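Local coordinates for ribonuclease VapC5 (PDB 3DBO), which is the toxin of a VapBC toxin-antitoxin pair, a probable magnesium-dependent PIN-domain ribonuclease with limited RNA-cleaving activity seen in complex with its antitoxin VapB5, at residues A123-A137 with G141-V150. Numbering follows the deposited sequence.
Sequences ASRALPVITQDDDFA and GAASVEIIRV. With NA (sodium ion), chain D.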
ATOM      1  N   ALA B 123      -5.351  -7.003   7.340  1.00 10.62           N
ATOM      2  CA  ALA B 123      -5.762  -7.614   8.621  1.00 11.52           C
ATOM      3  C   ALA B 123      -6.859  -8.651   8.468  1.00 12.83           C
ATOM      4  O   ALA B 123      -6.845  -9.681   9.147  1.00 12.29           O
ATOM      5  CB  ALA B 123      -6.171  -6.558   9.629  1.00 11.67           C
ATOM      6  N   SER B 124      -7.815  -8.384   7.570  1.00 12.35           N
ATOM      7  CA  SER B 124      -8.954  -9.283   7.385  1.00 13.39           C
ATOM      8  C   SER B 124      -8.521 -10.609   6.740  1.00 14.53           C
ATOM      9  O   SER B 124      -9.241 -11.603   6.817  1.00 15.39           O
ATOM     10  CB  SER B 124     -10.049  -8.598   6.542  1.00 12.31           C
ATOM     11  OG  SER B 124      -9.661  -8.516   5.182  1.00 11.96           O
ATOM     12  N   ARG B 125      -7.344 -10.603   6.107  1.00 15.60           N
ATOM     13  CA  ARG B 125      -6.747 -11.789   5.502  1.00 16.46           C
ATOM     14  C   ARG B 125      -5.613 -12.374   6.343  1.00 17.19           C
ATOM     15  O   ARG B 125      -4.932 -13.303   5.905  1.00 17.62           O
ATOM     16  CB  ARG B 125      -6.266 -11.465   4.099  1.00 16.49           C
ATOM     17  CG  ARG B 125      -7.430 -11.156   3.176  1.00 19.00           C
ATOM     18  CD  ARG B 125      -7.019 -10.933   1.766  1.00 24.50           C
ATOM     19  NE  ARG B 125      -8.216 -10.730   0.946  1.00 25.90           N
ATOM     20  CZ  ARG B 125      -8.717 -11.619   0.097  1.00 26.40           C
ATOM     21  NH1 ARG B 125      -8.123 -12.797  -0.081  1.00 27.00           N
ATOM     22  NH2 ARG B 125      -9.809 -11.313  -0.590  1.00 26.38           N
ATOM     23  N   ALA B 126      -5.427 -11.823   7.544  1.00 17.33           N
ATOM     24  CA  ALA B 126      -4.360 -12.207   8.464  1.00 17.56           C
ATOM     25  C   ALA B 126      -2.997 -12.132   7.758  1.00 17.63           C
ATOM     26  O   ALA B 126      -2.170 -13.064   7.828  1.00 18.13           O
ATOM     27  CB  ALA B 126      -4.628 -13.587   9.061  1.00 18.67           C
ATOM     28  N   LEU B 127      -2.785 -11.027   7.046  1.00 15.80           N
ATOM     29  CA  LEU B 127      -1.520 -10.733   6.387  1.00 15.38           C
ATOM     30  C   LEU B 127      -0.959  -9.410   6.875  1.00 14.42           C
ATOM     31  O   LEU B 127      -1.716  -8.489   7.220  1.00 12.89           O
ATOM     32  CB  LEU B 127      -1.686 -10.663   4.865  1.00 15.75           C
ATOM     33  CG  LEU B 127      -2.189 -11.911   4.129  1.00 16.48           C
ATOM     34  CD1 LEU B 127      -2.662 -11.510   2.763  1.00 17.15           C
ATOM     35  CD2 LEU B 127      -1.132 -13.003   4.063  1.00 18.73           C
ATOM     36  N   PRO B 128       0.378  -9.301   6.918  1.00 13.77           N
ATOM     37  CA  PRO B 128       0.988  -8.056   7.311  1.00 13.16           C
ATOM     38  C   PRO B 128       0.946  -7.011   6.198  1.00 12.77           C
ATOM     39  O   PRO B 128       0.951  -7.362   5.013  1.00 13.75           O
ATOM     40  CB  PRO B 128       2.450  -8.465   7.587  1.00 13.18           C
ATOM     41  CG  PRO B 128       2.697  -9.597   6.708  1.00 13.25           C
ATOM     42  CD  PRO B 128       1.383 -10.341   6.604  1.00 14.25           C
ATOM     43  N   VAL B 129       0.925  -5.742   6.587  1.00 12.23           N
ATOM     44  CA  VAL B 129       1.110  -4.631   5.670  1.00 11.83           C
ATOM     45  C   VAL B 129       2.614  -4.322   5.546  1.00 12.60           C
ATOM     46  O   VAL B 129       3.301  -4.145   6.560  1.00 12.68           O
ATOM     47  CB  VAL B 129       0.400  -3.345   6.173  1.00 12.54           C
ATOM     48  CG1 VAL B 129       0.717  -2.180   5.228  1.00 11.82           C
ATOM     49  CG2 VAL B 129      -1.127  -3.549   6.284  1.00 11.78           C
ATOM     50  N   ILE B 130       3.104  -4.265   4.306  1.00 12.07           N
ATOM     51  CA  ILE B 130       4.495  -3.914   4.017  1.00 12.53           C
ATOM     52  C   ILE B 130       4.491  -2.460   3.601  1.00 13.14           C
ATOM     53  O   ILE B 130       3.837  -2.098   2.606  1.00 13.58           O
ATOM     54  CB  ILE B 130       5.086  -4.843   2.913  0.50 12.21           C
ATOM     55  CG1 ILE B 130       4.666  -6.300   3.142  0.50 12.67           C
ATOM     56  CG2 ILE B 130       6.608  -4.732   2.841  0.50 11.90           C
ATOM     57  CD1 ILE B 130       5.012  -6.857   4.516  0.50 13.14           C
ATOM     58  N   THR B 131       5.203  -1.617   4.352  1.00 13.04           N
ATOM     59  CA  THR B 131       5.181  -0.181   4.109  1.00 15.13           C
ATOM     60  C   THR B 131       6.569   0.449   4.185  1.00 16.86           C
ATOM     61  O   THR B 131       7.417   0.025   4.976  1.00 17.30           O
ATOM     62  CB  THR B 131       4.142   0.584   5.027  1.00 14.56           C
ATOM     63  OG1 THR B 131       4.042   1.959   4.636  1.00 15.10           O
ATOM     64  CG2 THR B 131       4.504   0.523   6.508  1.00 15.52           C
ATOM     65  N   GLN B 132       6.777   1.469   3.368  1.00 18.75           N
ATOM     66  CA  GLN B 132       8.012   2.220   3.413  1.00 21.62           C
ATOM     67  C   GLN B 132       7.837   3.461   4.282  1.00 22.77           C
ATOM     68  O   GLN B 132       8.824   4.034   4.730  1.00 23.34           O
ATOM     69  CB  GLN B 132       8.487   2.587   1.989  1.00 21.47           C
ATOM     70  CG  GLN B 132       9.832   3.245   1.972  1.00 24.09           C
ATOM     71  CD  GLN B 132      10.302   3.694   0.604  1.00 24.96           C
ATOM     72  OE1 GLN B 132      11.480   3.983   0.438  1.00 29.49           O
ATOM     73  NE2 GLN B 132       9.398   3.756  -0.386  1.00 23.84           N
ATOM     74  N   ASP B 133       6.589   3.871   4.518  1.00 23.88           N
ATOM     75  CA  ASP B 133       6.298   5.144   5.186  1.00 26.15           C
ATOM     76  C   ASP B 133       5.796   4.923   6.623  1.00 26.55           C
ATOM     77  O   ASP B 133       5.751   3.786   7.073  1.00 26.63           O
ATOM     78  CB  ASP B 133       5.312   5.990   4.367  1.00 26.45           C
ATOM     79  CG  ASP B 133       5.940   6.577   3.098  1.00 28.88           C
ATOM     80  OD1 ASP B 133       7.096   6.226   2.762  1.00 30.32           O
ATOM     81  OD2 ASP B 133       5.267   7.392   2.420  1.00 31.56           O
ATOM     82  N   ASP B 134       5.412   5.990   7.324  1.00 27.43           N
ATOM     83  CA  ASP B 134       5.164   5.909   8.777  1.00 28.70           C
ATOM     84  C   ASP B 134       3.710   5.966   9.254  1.00 28.71           C
ATOM     85  O   ASP B 134       3.458   6.207  10.437  1.00 28.39           O
ATOM     86  CB  ASP B 134       6.014   6.953   9.538  1.00 29.54           C
ATOM     87  CG  ASP B 134       5.584   8.404   9.281  1.00 32.21           C
ATOM     88  OD1 ASP B 134       4.652   8.667   8.470  1.00 35.24           O
ATOM     89  OD2 ASP B 134       6.201   9.304   9.908  1.00 35.85           O
ATOM     90  N   ASP B 135       2.757   5.729   8.355  1.00 28.81           N
ATOM     91  CA  ASP B 135       1.348   5.978   8.660  1.00 29.07           C
ATOM     92  C   ASP B 135       0.660   4.886   9.472  1.00 29.03           C
ATOM     93  O   ASP B 135      -0.317   5.147  10.176  1.00 30.38           O
ATOM     94  CB  ASP B 135       0.544   6.222   7.379  1.00 29.03           C
ATOM     95  CG  ASP B 135      -0.843   6.826   7.655  1.00 29.75           C
ATOM     96  OD1 ASP B 135      -1.033   7.509   8.690  1.00 32.04           O
ATOM     97  OD2 ASP B 135      -1.750   6.633   6.820  1.00 25.72           O
ATOM     98  N   PHE B 136       1.137   3.665   9.350  1.00 27.96           N
ATOM     99  CA  PHE B 136       0.399   2.532   9.903  1.00 27.37           C
ATOM    100  C   PHE B 136       0.751   2.317  11.363  1.00 27.23           C
ATOM    101  O   PHE B 136       0.127   1.517  12.055  1.00 27.73           O
ATOM    102  CB  PHE B 136       0.699   1.297   9.080  1.00 26.27           C
ATOM    103  CG  PHE B 136       0.135   1.344   7.694  1.00 25.42           C
ATOM    104  CD1 PHE B 136      -1.146   0.865   7.441  1.00 23.44           C
ATOM    105  CD2 PHE B 136       0.869   1.876   6.639  1.00 21.62           C
ATOM    106  CE1 PHE B 136      -1.669   0.898   6.162  1.00 22.88           C
ATOM    107  CE2 PHE B 136       0.336   1.929   5.355  1.00 23.61           C
ATOM    108  CZ  PHE B 136      -0.933   1.423   5.112  1.00 21.59           C
ATOM    109  N   ALA B 137       1.754   3.068  11.823  1.00 27.72           N
ATOM    110  CA  ALA B 137       2.262   3.019  13.198  1.00 27.05           C
ATOM    111  C   ALA B 137       1.191   3.126  14.253  1.00 25.87           C
ATOM    112  O   ALA B 137       1.248   2.432  15.268  1.00 25.89           O
ATOM    113  CB  ALA B 137       3.301   4.114  13.409  1.00 28.26           C
ATOM    114  N   GLY B 141      -0.384  -3.275  17.384  1.00 13.86           N
ATOM    115  CA  GLY B 141      -0.977  -3.997  18.509  1.00 14.82           C
ATOM    116  C   GLY B 141      -2.457  -4.298  18.356  1.00 16.23           C
ATOM    117  O   GLY B 141      -2.994  -5.128  19.086  1.00 16.61           O
ATOM    118  N   ALA B 142      -3.140  -3.613  17.445  1.00 16.51           N
ATOM    119  CA  ALA B 142      -4.545  -3.959  17.158  1.00 17.88           C
ATOM    120  C   ALA B 142      -4.651  -5.408  16.679  1.00 18.33           C
ATOM    121  O   ALA B 142      -3.759  -5.914  16.024  1.00 18.76           O
ATOM    122  CB  ALA B 142      -5.139  -2.979  16.150  1.00 17.73           C
ATOM    123  N   ALA B 143      -5.718  -6.126  17.032  1.00 19.81           N
ATOM    124  CA  ALA B 143      -5.795  -7.510  16.584  1.00 19.24           C
ATOM    125  C   ALA B 143      -5.769  -7.630  15.056  1.00 18.50           C
ATOM    126  O   ALA B 143      -6.316  -6.791  14.317  1.00 19.36           O
ATOM    127  CB  ALA B 143      -7.000  -8.270  17.201  1.00 20.43           C
ATOM    128  N   SER B 144      -5.083  -8.678  14.625  1.00 17.56           N
ATOM    129  CA  SER B 144      -4.821  -8.997  13.241  1.00 15.94           C
ATOM    130  C   SER B 144      -3.902  -8.010  12.517  1.00 14.75           C
ATOM    131  O   SER B 144      -3.574  -8.261  11.371  1.00 14.59           O
ATOM    132  CB  SER B 144      -6.133  -9.228  12.468  1.00 16.71           C
ATOM    133  OG  SER B 144      -6.884 -10.220  13.157  1.00 17.90           O
ATOM    134  N   VAL B 145      -3.473  -6.925  13.183  1.00 12.92           N
ATOM    135  CA  VAL B 145      -2.572  -5.924  12.540  1.00 12.09           C
ATOM    136  C   VAL B 145      -1.097  -6.307  12.739  1.00 11.99           C
ATOM    137  O   VAL B 145      -0.661  -6.518  13.870  1.00 12.07           O
ATOM    138  CB  VAL B 145      -2.853  -4.467  13.025  1.00 12.22           C
ATOM    139  CG1 VAL B 145      -1.786  -3.464  12.490  1.00 11.67           C
ATOM    140  CG2 VAL B 145      -4.288  -4.033  12.565  1.00 11.20           C
ATOM    141  N   GLU B 146      -0.347  -6.437  11.643  1.00 11.83           N
ATOM    142  CA  GLU B 146       1.126  -6.527  11.737  1.00 12.67           C
ATOM    143  C   GLU B 146       1.682  -5.593  10.663  1.00 11.42           C
ATOM    144  O   GLU B 146       1.282  -5.678   9.503  1.00 12.00           O
ATOM    145  CB  GLU B 146       1.532  -8.001  11.466  0.50 12.79           C
ATOM    146  CG  GLU B 146       3.033  -8.350  11.298  0.50 14.62           C
ATOM    147  CD  GLU B 146       3.270  -9.798  10.793  0.50 19.23           C
ATOM    148  OE1 GLU B 146       2.317 -10.597  10.724  0.50 20.60           O
ATOM    149  OE2 GLU B 146       4.421 -10.148  10.454  0.50 21.70           O
ATOM    150  N   ILE B 147       2.538  -4.660  11.069  1.00 10.52           N
ATOM    151  CA  ILE B 147       3.129  -3.678  10.166  1.00 10.43           C
ATOM    152  C   ILE B 147       4.626  -4.026   9.993  1.00 11.56           C
ATOM    153  O   ILE B 147       5.302  -4.254  10.973  1.00 11.40           O
ATOM    154  CB  ILE B 147       3.018  -2.254  10.752  1.00 10.37           C
ATOM    155  CG1 ILE B 147       1.530  -1.923  11.045  1.00  9.88           C
ATOM    156  CG2 ILE B 147       3.607  -1.191   9.806  1.00 11.80           C
ATOM    157  CD1 ILE B 147       0.599  -2.111   9.781  1.00 10.59           C
ATOM    158  N   ILE B 148       5.102  -4.066   8.750  1.00 11.89           N
ATOM    159  CA  ILE B 148       6.518  -4.339   8.448  1.00 13.51           C
ATOM    160  C   ILE B 148       7.078  -3.140   7.698  1.00 13.88           C
ATOM    161  O   ILE B 148       6.663  -2.851   6.581  1.00 14.51           O
ATOM    162  CB  ILE B 148       6.665  -5.648   7.641  1.00 13.10           C
ATOM    163  CG1 ILE B 148       6.101  -6.825   8.438  1.00 13.95           C
ATOM    164  CG2 ILE B 148       8.151  -5.915   7.260  1.00 15.20           C
ATOM    165  CD1 ILE B 148       5.935  -8.124   7.629  1.00 17.58           C
ATOM    166  N   ARG B 149       7.985  -2.405   8.343  1.00 14.16           N
ATOM    167  CA  ARG B 149       8.525  -1.188   7.761  1.00 14.35           C
ATOM    168  C   ARG B 149       9.776  -1.501   6.945  1.00 15.70           C
ATOM    169  O   ARG B 149      10.752  -2.026   7.485  1.00 15.89           O
ATOM    170  CB  ARG B 149       8.855  -0.165   8.831  0.60 14.66           C
ATOM    171  CG  ARG B 149       7.687   0.104   9.694  0.60 15.56           C
ATOM    172  CD  ARG B 149       7.625   1.487  10.206  0.60 17.11           C
ATOM    173  NE  ARG B 149       6.426   1.559  11.032  0.60 12.71           N
ATOM    174  CZ  ARG B 149       5.265   2.060  10.646  0.60 15.92           C
ATOM    175  NH1 ARG B 149       5.084   2.606   9.438  0.60 15.65           N
ATOM    176  NH2 ARG B 149       4.283   2.042  11.497  0.60 17.22           N
ATOM    177  N   VAL B 150       9.743  -1.173   5.656  1.00 15.55           N
ATOM    178  CA  VAL B 150      10.858  -1.464   4.747  1.00 16.90           C
ATOM    179  C   VAL B 150      11.441  -0.183   4.166  1.00 17.33           C
ATOM    180  O   VAL B 150      12.320  -0.239   3.333  1.00 19.42           O
ATOM    181  CB  VAL B 150      10.427  -2.392   3.598  1.00 16.84           C
ATOM    182  CG1 VAL B 150      10.044  -3.776   4.141  1.00 16.51           C
ATOM    183  CG2 VAL B 150       9.274  -1.743   2.810  1.00 15.70           C
ATOM    184  OXT VAL B 150      11.080   0.935   4.531  1.00 19.25           O
TER
HETATM  185 NA    NA D 302      -2.098  -6.910   9.342  1.00 20.29          NA
HETATM  186  O   HOH W   1      -8.153 -11.691  10.610  1.00 32.62           O
HETATM  187  O   HOH W   2      -3.287  -4.472   8.988  1.00 13.56           O
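Val129 and Thr131 alternate with Glu146, Ile148 and Val150 in four backbone hydrogen bonds, the pattern of a parallel strand pair; segment axes at 23° agree. The straightest of them, Thr131 N to Ile148 O, has an N-H...O angle of 172°. Packing is close on both faces. On one, Ile148 CD1 lies 3.5 Å from Pro128 CB and also meets Ile130 CD1. On the other, Ile147 carries CG1 anti to its carbonyl carbon (chi1 -57°), and CD1 reaches both Val129 CB, at 3.8 Å, and Phe136 CB. Val129 CG1 sits over the centre of the Phe136 ring, 3.9 Å above its plane.

The solvent side is looser. Glu146 lays its extended chain along Pro128 at an exposed edge. Beyond Pro128, toward Ala123, a water bridges Ala123 O and Ser144 OG, while a sodium ion is bound by Leu127 O at 2.7 Å and Ser144 O at 2.9 Å, and so bridges the segments; a second water is also its ligand. The placement of the Arg149 guanidinium, near Asp133 and Ala137, is doubtful.

Thr131 OG1 accepts from Asp133 N in an ST turn and also bonds Asp26, a predicted magnesium ligand, placing this strand end beside the probable active site. Strand 147-149 is outermost in the parallel PIN-domain sheet; strand 129-131 lies between it and strand 22-25, with helix 113-124 packing on Val129 and Phe136.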